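Local structure of putative ABC transporter subunit, substrate-binding component (Rhodopseudomonas palustris, 4EVS) at residues E46-D51 with V69-Q74; Y75-Y80 with R293-M298. The protein probably serves as the solute-binding component of an ABC importer, capturing benzoate derivatives such as the 4-hydroxybenzoate bound here. All blocks are in the same frame, centred on the assembly; numbering follows the deposited sequence.

Contacts 1 and 2 lie on the same parallel-rich sheet of one lobe of the binding protein, their centres 12 Å apart, but at different depths. Contact 1 is at the surface, where strand 43-51 meets the loop running from helix 57-69 toward strand 75-78, and its chemistry is ionic: an arginine, a glutamate and a sulfate ion. Contact 2 is buried and apolar, joining strand 75-78, which that loop leads into, to helix 283-302, more than two hundred residues further on. The two meet where Phe47 CZ comes within 4.3 Å of Tyr296 CE1. Past the apolar contact, residues 75-80 run on to the ligand pocket.

Contact 1: residues E46-D51 with V69-Q74; sequences EFVYRD and VKEKVQ. With SO4 (sulfate ion), chain C.
Arg50 reaches from strand 43-51 to Glu71 and ends in a salt bridge, its NH2 lying 3.2 Å from Glu71 OE2. From CB, the chain first sets CG beside the backbone N and opposite the carbonyl carbon; the bend at chi2 (-71°) then lifts CD off the strand, and the guanidinium lies back over the preceding residues. The aliphatic part packs on Leu63 and Leu67 of helix 57-69 before NE makes a salt bridge with Glu66. Beyond CZ the terminal nitrogens divide the work: NH1 donates to Tyr49 O, 2.8 Å away and well above that carbonyl's plane, and also to O4 of the sulfate at 2.9 Å, while NH2 gives a nearly straight bond to sulfate O2 (2.9 Å, 165°) besides meeting Glu71. Sulfate O2 and Glu71 OE2 both lie at the guanidinium edge, in its plane, yet the carboxylate is turned almost perpendicular to it (87°), an end-on pairing through OE2 and not a two-oxygen one. With these partners the guanidinium is probably fixed in rotation, and its charge is likely to ease the approach of OE2 to sulfate O2. An alanine at Arg50 would remove the guanidinium and would probably leave Glu71 and Glu66 without this cationic mate and the sulfate without two of its donors. Val48 CG1 approaches this sulfate, probably from the crystallisation liquor, at 3.9 Å from its O3. Strand 43-51 is hydrogen-bonded to strand 5-12, and Val48 too rests on Leu67. The Arg50-Glu71 ion pair joins this strand to the loop leaving the C-terminal end of helix 57-69.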
ATOM      1  N   GLU A  46      -9.198  15.768  15.583  1.00 20.52           N
ATOM      2  CA  GLU A  46      -8.673  16.688  14.575  1.00 20.12           C
ATOM      3  C   GLU A  46      -7.477  16.032  13.918  1.00 19.77           C
ATOM      4  O   GLU A  46      -6.581  15.572  14.614  1.00 20.14           O
ATOM      5  CB  GLU A  46      -8.260  18.019  15.227  1.00 22.34           C
ATOM      6  CG  GLU A  46      -7.659  18.978  14.267  1.00 26.45           C
ATOM      7  CD  GLU A  46      -7.195  20.276  14.922  1.00 31.92           C
ATOM      8  OE1 GLU A  46      -7.552  20.548  16.116  1.00 35.29           O
ATOM      9  OE2 GLU A  46      -6.455  21.027  14.214  1.00 36.42           O
ATOM     10  N   PHE A  47      -7.493  15.994  12.594  1.00 18.24           N
ATOM     11  CA  PHE A  47      -6.354  15.485  11.831  1.00 18.55           C
ATOM     12  C   PHE A  47      -5.526  16.665  11.339  1.00 19.35           C
ATOM     13  O   PHE A  47      -6.076  17.624  10.776  1.00 21.09           O
ATOM     14  CB  PHE A  47      -6.829  14.646  10.618  1.00 19.34           C
ATOM     15  CG  PHE A  47      -7.556  13.392  11.007  1.00 18.79           C
ATOM     16  CD1 PHE A  47      -6.875  12.204  11.100  1.00 17.29           C
ATOM     17  CD2 PHE A  47      -8.906  13.380  11.300  1.00 19.08           C
ATOM     18  CE1 PHE A  47      -7.500  11.036  11.463  1.00 20.56           C
ATOM     19  CE2 PHE A  47      -9.556  12.173  11.665  1.00 18.12           C
ATOM     20  CZ  PHE A  47      -8.852  11.030  11.738  1.00 19.06           C
ATOM     21  N   VAL A  48      -4.214  16.588  11.524  1.00 18.67           N
ATOM     22  CA  VAL A  48      -3.303  17.588  11.006  1.00 20.91           C
ATOM     23  C   VAL A  48      -2.287  16.880  10.097  1.00 19.80           C
ATOM     24  O   VAL A  48      -1.884  15.751  10.384  1.00 22.37           O
ATOM     25  CB  VAL A  48      -2.658  18.410  12.135  1.00 22.35           C
ATOM     26  CG1 VAL A  48      -3.730  19.063  13.069  1.00 25.71           C
ATOM     27  CG2 VAL A  48      -1.741  17.607  12.913  1.00 22.83           C
ATOM     28  N   TYR A  49      -1.923  17.526   8.993  1.00 17.24           N
ATOM     29  CA  TYR A  49      -1.156  16.903   7.946  1.00 17.59           C
ATOM     30  C   TYR A  49       0.254  17.514   7.865  1.00 18.26           C
ATOM     31  O   TYR A  49       0.426  18.729   7.965  1.00 18.64           O
ATOM     32  CB  TYR A  49      -1.892  17.039   6.612  1.00 18.26           C
ATOM     33  CG  TYR A  49      -3.196  16.291   6.586  1.00 18.98           C
ATOM     34  CD1 TYR A  49      -3.259  14.959   6.200  1.00 18.33           C
ATOM     35  CD2 TYR A  49      -4.363  16.894   7.031  1.00 19.50           C
ATOM     36  CE1 TYR A  49      -4.457  14.258   6.203  1.00 19.54           C
ATOM     37  CE2 TYR A  49      -5.571  16.194   7.065  1.00 20.34           C
ATOM     38  CZ  TYR A  49      -5.593  14.861   6.665  1.00 20.10           C
ATOM     39  OH  TYR A  49      -6.772  14.173   6.694  1.00 23.46           O
ATOM     40  N   ARG A  50       1.226  16.636   7.634  1.00 17.58           N
ATOM     41  CA  ARG A  50       2.619  16.981   7.461  1.00 18.12           C
ATOM     42  C   ARG A  50       3.195  16.282   6.245  1.00 18.89           C
ATOM     43  O   ARG A  50       2.895  15.117   5.994  1.00 18.87           O
ATOM     44  CB  ARG A  50       3.407  16.640   8.727  1.00 17.26           C
ATOM     45  CG  ARG A  50       2.894  17.354   9.989  1.00 18.28           C
ATOM     46  CD  ARG A  50       3.206  18.844   9.950  1.00 22.27           C
ATOM     47  NE  ARG A  50       2.794  19.508  11.182  1.00 24.60           N
ATOM     48  CZ  ARG A  50       1.642  20.124  11.364  1.00 25.25           C
ATOM     49  NH1 ARG A  50       0.742  20.165  10.401  1.00 25.45           N
ATOM     50  NH2 ARG A  50       1.394  20.724  12.531  1.00 26.87           N
ATOM     51  N   ASP A  51       4.063  16.967   5.529  1.00 19.59           N
ATOM     52  CA  ASP A  51       4.510  16.537   4.196  1.00 19.17           C
ATOM     53  C   ASP A  51       5.820  15.740   4.215  1.00 19.36           C
ATOM     54  O   ASP A  51       6.905  16.264   4.441  1.00 20.67           O
ATOM     55  CB  ASP A  51       4.604  17.765   3.299  1.00 20.31           C
ATOM     56  CG  ASP A  51       4.714  17.424   1.792  1.00 21.27           C
ATOM     57  OD1 ASP A  51       4.701  16.238   1.397  1.00 20.77           O
ATOM     58  OD2 ASP A  51       4.760  18.405   0.999  1.00 25.36           O
ATOM     59  N   VAL A  69       5.849  16.814  20.145  1.00 20.18           N
ATOM     60  CA  VAL A  69       6.254  17.848  21.114  1.00 21.32           C
ATOM     61  C   VAL A  69       5.416  19.133  21.068  1.00 22.03           C
ATOM     62  O   VAL A  69       5.005  19.662  22.112  1.00 24.09           O
ATOM     63  CB  VAL A  69       7.771  18.196  20.931  1.00 21.03           C
ATOM     64  CG1 VAL A  69       8.141  19.392  21.811  1.00 23.95           C
ATOM     65  CG2 VAL A  69       8.634  16.921  21.195  1.00 22.73           C
ATOM     66  N   LYS A  70       5.157  19.621  19.861  0.55 22.10           N
ATOM     67  CA  LYS A  70       4.514  20.918  19.684  0.55 22.80           C
ATOM     68  C   LYS A  70       2.984  20.798  19.459  0.55 22.61           C
ATOM     69  O   LYS A  70       2.183  21.582  20.044  0.55 22.93           O
ATOM     70  CB  LYS A  70       5.241  21.712  18.584  0.55 23.78           C
ATOM     71  CG  LYS A  70       6.708  22.039  18.959  0.55 24.95           C
ATOM     72  CD  LYS A  70       7.483  22.934  17.977  0.55 26.78           C
ATOM     73  CE  LYS A  70       8.938  23.168  18.487  0.55 28.10           C
ATOM     74  NZ  LYS A  70       9.816  23.988  17.571  0.55 29.03           N
ATOM     75  N   GLU A  71       2.557  19.831  18.643  1.00 22.92           N
ATOM     76  CA  GLU A  71       1.134  19.580  18.444  1.00 23.42           C
ATOM     77  C   GLU A  71       0.504  18.741  19.543  1.00 22.16           C
ATOM     78  O   GLU A  71      -0.697  18.788  19.720  1.00 24.22           O
ATOM     79  CB  GLU A  71       0.859  18.930  17.096  1.00 24.06           C
ATOM     80  CG  GLU A  71       1.175  19.830  15.978  1.00 30.15           C
ATOM     81  CD  GLU A  71       0.140  20.927  15.813  1.00 36.49           C
ATOM     82  OE1 GLU A  71      -1.053  20.709  16.139  1.00 40.46           O
ATOM     83  OE2 GLU A  71       0.533  21.988  15.323  1.00 41.73           O
ATOM     84  N   LYS A  72       1.317  18.002  20.285  1.00 21.00           N
ATOM     85  CA  LYS A  72       0.873  17.075  21.335  1.00 20.73           C
ATOM     86  C   LYS A  72      -0.202  16.112  20.823  1.00 20.20           C
ATOM     87  O   LYS A  72      -1.257  15.929  21.435  1.00 21.83           O
ATOM     88  CB  LYS A  72       0.402  17.856  22.536  1.00 22.21           C
ATOM     89  CG  LYS A  72       1.506  18.741  23.134  1.00 25.13           C
ATOM     90  CD  LYS A  72       1.010  19.452  24.413  1.00 28.20           C
ATOM     91  CE  LYS A  72       2.036  20.413  24.972  1.00 33.84           C
ATOM     92  NZ  LYS A  72       1.620  20.956  26.302  1.00 37.69           N
ATOM     93  N   VAL A  73       0.070  15.501  19.666  1.00 18.36           N
ATOM     94  CA  VAL A  73      -0.821  14.448  19.127  1.00 18.27           C
ATOM     95  C   VAL A  73      -0.861  13.209  20.050  1.00 18.17           C
ATOM     96  O   VAL A  73       0.110  12.907  20.765  1.00 20.00           O
ATOM     97  CB  VAL A  73      -0.422  13.991  17.692  1.00 17.28           C
ATOM     98  CG1 VAL A  73      -0.399  15.213  16.709  1.00 18.58           C
ATOM     99  CG2 VAL A  73       0.896  13.188  17.698  1.00 18.42           C
ATOM    100  N   GLN A  74      -2.000  12.523  20.030  1.00 18.25           N
ATOM    101  CA  GLN A  74      -2.176  11.232  20.666  1.00 17.71           C
ATOM    102  C   GLN A  74      -1.935  10.065  19.719  1.00 17.11           C
ATOM    103  O   GLN A  74      -1.653   8.980  20.191  1.00 18.02           O
ATOM    104  CB  GLN A  74      -3.587  11.082  21.279  1.00 17.70           C
ATOM    105  CG  GLN A  74      -3.788  11.744  22.603  1.00 19.80           C
ATOM    106  CD  GLN A  74      -5.026  11.228  23.317  1.00 22.19           C
ATOM    107  OE1 GLN A  74      -5.486  10.135  23.075  1.00 28.03           O
ATOM    108  NE2 GLN A  74      -5.527  12.000  24.234  1.00 24.02           N
TER
HETATM  109  S   SO4 C 402      -1.856  22.675  11.329  0.79 50.61           S
HETATM  110  O1  SO4 C 402      -1.510  24.037  10.928  0.79 51.12           O
HETATM  111  O2  SO4 C 402      -1.083  22.241  12.501  0.79 48.01           O
HETATM  112  O3  SO4 C 402      -3.256  22.665  11.718  0.79 48.39           O
HETATM  113  O4  SO4 C 402      -1.643  21.753  10.200  0.79 47.90           O

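Contact 2: residues Y75-Y80 with R293-M298; sequences YIAGLY and RLIYKM. With PHB (p-hydroxybenzoic acid), chain I; SO4 (sulfate ion), chain D.
Tyr75 lays its ring alongside Met298, a selenomethionine, the ring and the thioether chain running antiparallel past one another. Met298 CE makes the closest touch, 3.7 Å from Tyr75 CD2, and Met298 CB lies 3.8 Å from Tyr75 OH at the other end of the overlap. A bend at chi3 (-68°) brings CE back against the ring. The selenium itself lies 5.3 Å from the Tyr75 ring centroid, 69° off the normal, an oblique Met-aromatic contact. Ile295 adds its two branches one turn earlier in the helix: CG2 stands 4.3 Å from Tyr75 CD1, near the rim of the ring, and CD1 reaches Ala77 CB at 4.2 Å. No hydrogen bond crosses between the segments; the fit is apolar.

Further along, the bound p-hydroxybenzoic acid presents its C3 side to one face of the Tyr80 ring, ligand C3 lying 3.6 Å from Tyr80 CZ, the two rings steeply inclined; the Tyr80 hydroxyl is hydrogen-bonded to Ala204 O. Strand 75-78, which pairs with strands 5-12 and 99-101, runs nearly antiparallel to helix 293-298 (170°), their axes 10.7 Å apart. Val100 of strand 99-101 and Ala311 and Val315 of helix 308-315 complete the apolar surroundings of Met298, an arrangement of helix packed on a parallel sheet.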
ATOM      1  N   TYR A  75      -2.013  10.293  18.401  1.00 16.06           N
ATOM      2  CA  TYR A  75      -1.848   9.265  17.378  1.00 16.64           C
ATOM      3  C   TYR A  75      -1.120   9.871  16.208  1.00 15.84           C
ATOM      4  O   TYR A  75      -1.288  11.061  15.910  1.00 16.97           O
ATOM      5  CB  TYR A  75      -3.217   8.702  16.908  1.00 17.15           C
ATOM      6  CG  TYR A  75      -4.030   8.141  18.048  1.00 17.08           C
ATOM      7  CD1 TYR A  75      -4.890   8.941  18.791  1.00 18.68           C
ATOM      8  CD2 TYR A  75      -3.912   6.793  18.416  1.00 19.29           C
ATOM      9  CE1 TYR A  75      -5.574   8.428  19.878  1.00 18.65           C
ATOM     10  CE2 TYR A  75      -4.629   6.277  19.510  1.00 19.10           C
ATOM     11  CZ  TYR A  75      -5.430   7.103  20.233  1.00 19.07           C
ATOM     12  OH  TYR A  75      -6.065   6.555  21.335  1.00 21.01           O
ATOM     13  N   ILE A  76      -0.299   9.037  15.566  1.00 15.96           N
ATOM     14  CA  ILE A  76       0.315   9.337  14.282  1.00 16.72           C
ATOM     15  C   ILE A  76      -0.235   8.349  13.267  1.00 16.39           C
ATOM     16  O   ILE A  76      -0.443   7.164  13.587  1.00 16.70           O
ATOM     17  CB  ILE A  76       1.861   9.193  14.345  1.00 17.44           C
ATOM     18  CG1 ILE A  76       2.406  10.354  15.170  1.00 18.77           C
ATOM     19  CG2 ILE A  76       2.533   9.213  12.960  1.00 17.69           C
ATOM     20  CD1 ILE A  76       3.845  10.243  15.605  1.00 20.50           C
ATOM     21  N   ALA A  77      -0.412   8.792  12.039  1.00 16.16           N
ATOM     22  CA  ALA A  77      -0.863   7.904  10.975  1.00 14.82           C
ATOM     23  C   ALA A  77      -0.188   8.291   9.683  1.00 16.02           C
ATOM     24  O   ALA A  77       0.266   9.411   9.496  1.00 17.18           O
ATOM     25  CB  ALA A  77      -2.385   7.969  10.817  1.00 17.11           C
ATOM     26  N   GLY A  78      -0.116   7.340   8.776  1.00 14.88           N
ATOM     27  CA  GLY A  78       0.358   7.614   7.438  1.00 15.64           C
ATOM     28  C   GLY A  78       1.552   6.775   7.091  1.00 14.91           C
ATOM     29  O   GLY A  78       1.557   5.537   7.259  1.00 16.27           O
ATOM     30  N   LEU A  79       2.570   7.483   6.607  1.00 14.72           N
ATOM     31  CA  LEU A  79       3.880   6.959   6.207  1.00 15.55           C
ATOM     32  C   LEU A  79       3.815   6.172   4.914  1.00 15.48           C
ATOM     33  O   LEU A  79       3.555   4.952   4.888  1.00 15.48           O
ATOM     34  CB  LEU A  79       4.524   6.150   7.332  1.00 15.74           C
ATOM     35  CG  LEU A  79       4.914   6.923   8.593  1.00 15.36           C
ATOM     36  CD1 LEU A  79       5.967   8.051   8.282  1.00 19.10           C
ATOM     37  CD2 LEU A  79       3.755   7.510   9.449  1.00 18.75           C
ATOM     38  N   TYR A  80       4.084   6.879   3.825  1.00 15.21           N
ATOM     39  CA  TYR A  80       4.049   6.298   2.504  1.00 14.60           C
ATOM     40  C   TYR A  80       5.230   5.334   2.343  1.00 15.09           C
ATOM     41  O   TYR A  80       5.050   4.219   1.894  1.00 14.62           O
ATOM     42  CB  TYR A  80       4.073   7.372   1.436  1.00 14.68           C
ATOM     43  CG  TYR A  80       3.836   6.823   0.030  1.00 14.04           C
ATOM     44  CD1 TYR A  80       2.648   6.170  -0.274  1.00 14.88           C
ATOM     45  CD2 TYR A  80       4.781   6.944  -0.964  1.00 16.08           C
ATOM     46  CE1 TYR A  80       2.391   5.706  -1.523  1.00 16.18           C
ATOM     47  CE2 TYR A  80       4.541   6.433  -2.227  1.00 16.12           C
ATOM     48  CZ  TYR A  80       3.345   5.798  -2.506  1.00 15.50           C
ATOM     49  OH  TYR A  80       3.073   5.253  -3.766  1.00 15.75           O
ATOM     50  N   ARG A 293     -11.046   4.398  11.086  1.00 15.98           N
ATOM     51  CA  ARG A 293     -11.906   3.511  11.865  1.00 16.55           C
ATOM     52  C   ARG A 293     -11.179   3.005  13.112  1.00 16.98           C
ATOM     53  O   ARG A 293     -11.722   2.993  14.209  1.00 17.29           O
ATOM     54  CB  ARG A 293     -12.336   2.293  11.030  1.00 17.00           C
ATOM     55  CG  ARG A 293     -13.238   1.336  11.750  1.00 17.16           C
ATOM     56  CD  ARG A 293     -13.562   0.057  10.970  1.00 22.97           C
ATOM     57  NE  ARG A 293     -14.469   0.329   9.837  1.00 30.07           N
ATOM     58  CZ  ARG A 293     -15.794   0.414   9.924  1.00 30.14           C
ATOM     59  NH1 ARG A 293     -16.464   0.255  11.096  1.00 33.42           N
ATOM     60  NH2 ARG A 293     -16.467   0.688   8.828  1.00 32.25           N
ATOM     61  N   LEU A 294      -9.935   2.568  12.949  1.00 16.28           N
ATOM     62  CA  LEU A 294      -9.187   2.031  14.079  1.00 17.38           C
ATOM     63  C   LEU A 294      -8.830   3.130  15.089  1.00 17.38           C
ATOM     64  O   LEU A 294      -8.911   2.906  16.303  1.00 18.13           O
ATOM     65  CB  LEU A 294      -7.937   1.309  13.669  1.00 17.65           C
ATOM     66  CG  LEU A 294      -8.103   0.010  12.874  1.00 19.96           C
ATOM     67  CD1 LEU A 294      -6.801  -0.784  12.742  1.00 21.65           C
ATOM     68  CD2 LEU A 294      -9.202  -0.828  13.342  1.00 24.31           C
ATOM     69  N   ILE A 295      -8.504   4.338  14.613  1.00 16.55           N
ATOM     70  CA  ILE A 295      -8.226   5.448  15.525  1.00 17.18           C
ATOM     71  C   ILE A 295      -9.481   5.786  16.316  1.00 17.09           C
ATOM     72  O   ILE A 295      -9.408   5.985  17.518  1.00 17.61           O
ATOM     73  CB  ILE A 295      -7.718   6.683  14.753  1.00 17.24           C
ATOM     74  CG1 ILE A 295      -6.328   6.364  14.202  1.00 19.07           C
ATOM     75  CG2 ILE A 295      -7.662   7.949  15.678  1.00 19.84           C
ATOM     76  CD1 ILE A 295      -5.791   7.338  13.164  1.00 21.28           C
ATOM     77  N   TYR A 296     -10.638   5.825  15.646  1.00 17.30           N
ATOM     78  CA  TYR A 296     -11.870   6.074  16.395  1.00 17.57           C
ATOM     79  C   TYR A 296     -12.105   5.002  17.478  1.00 18.50           C
ATOM     80  O   TYR A 296     -12.533   5.331  18.600  1.00 20.48           O
ATOM     81  CB  TYR A 296     -13.074   6.247  15.490  1.00 18.09           C
ATOM     82  CG  TYR A 296     -13.213   7.637  14.882  1.00 18.45           C
ATOM     83  CD1 TYR A 296     -12.107   8.346  14.399  1.00 18.01           C
ATOM     84  CD2 TYR A 296     -14.465   8.235  14.747  1.00 17.70           C
ATOM     85  CE1 TYR A 296     -12.261   9.602  13.838  1.00 17.77           C
ATOM     86  CE2 TYR A 296     -14.624   9.482  14.184  1.00 16.77           C
ATOM     87  CZ  TYR A 296     -13.532  10.170  13.733  1.00 17.23           C
ATOM     88  OH  TYR A 296     -13.683  11.388  13.134  1.00 18.72           O
ATOM     89  N   LYS A 297     -11.877   3.739  17.128  1.00 18.80           N
ATOM     90  CA  LYS A 297     -12.028   2.641  18.073  1.00 19.16           C
ATOM     91  C   LYS A 297     -11.063   2.766  19.266  1.00 18.98           C
ATOM     92  O   LYS A 297     -11.433   2.518  20.416  1.00 20.10           O
ATOM     93  CB  LYS A 297     -11.826   1.324  17.354  1.00 19.09           C
ATOM     94  CG  LYS A 297     -11.899   0.096  18.237  1.00 24.21           C
ATOM     95  CD  LYS A 297     -13.275  -0.136  18.799  1.00 29.86           C
ATOM     96  CE  LYS A 297     -13.383  -1.528  19.481  1.00 31.57           C
ATOM     97  NZ  LYS A 297     -14.778  -2.023  19.390  1.00 36.34           N
HETATM   98  N   MSE A 298      -9.816   3.142  18.981  1.00 18.76           N
HETATM   99  CA  MSE A 298      -8.832   3.363  20.049  1.00 18.51           C
HETATM  100  C   MSE A 298      -9.230   4.476  20.986  1.00 19.09           C
HETATM  101  O   MSE A 298      -9.098   4.336  22.188  1.00 21.04           O
HETATM  102  CB  MSE A 298      -7.442   3.583  19.463  1.00 18.65           C
HETATM  103  CG  MSE A 298      -6.917   2.328  18.811  1.00 20.27           C
HETATM  104 SE   MSE A 298      -5.021   2.413  18.338  0.62 23.67          SE
HETATM  105  CE  MSE A 298      -5.167   3.661  17.016  1.00 20.68           C
TER
HETATM  106  C1' PHB I 408       7.073   1.435   0.796  1.00 14.53           C
HETATM  107  O1' PHB I 408       8.067   2.217   0.783  1.00 15.57           O
HETATM  108  O2' PHB I 408       6.890   0.562   1.703  1.00 15.28           O
HETATM  109  C1  PHB I 408       6.132   1.495  -0.361  1.00 13.68           C
HETATM  110  C2  PHB I 408       5.976   2.648  -1.085  1.00 14.00           C
HETATM  111  C3  PHB I 408       5.128   2.667  -2.179  1.00 16.33           C
HETATM  112  C4  PHB I 408       4.355   1.556  -2.517  1.00 14.87           C
HETATM  113  C5  PHB I 408       4.466   0.405  -1.740  1.00 14.34           C
HETATM  114  C6  PHB I 408       5.362   0.389  -0.681  1.00 14.65           C
HETATM  115  O4  PHB I 408       3.519   1.619  -3.592  1.00 16.82           O
HETATM  116  S   SO4 D 403     -19.046   1.884   7.239  0.83 38.23           S
HETATM  117  O1  SO4 D 403     -17.931   2.857   7.268  0.83 35.12           O
HETATM  118  O2  SO4 D 403     -18.785   0.746   8.106  0.83 41.61           O
HETATM  119  O3  SO4 D 403     -20.212   2.579   7.782  0.83 41.34           O
HETATM  120  O4  SO4 D 403     -19.360   1.317   5.926  0.83 40.04           O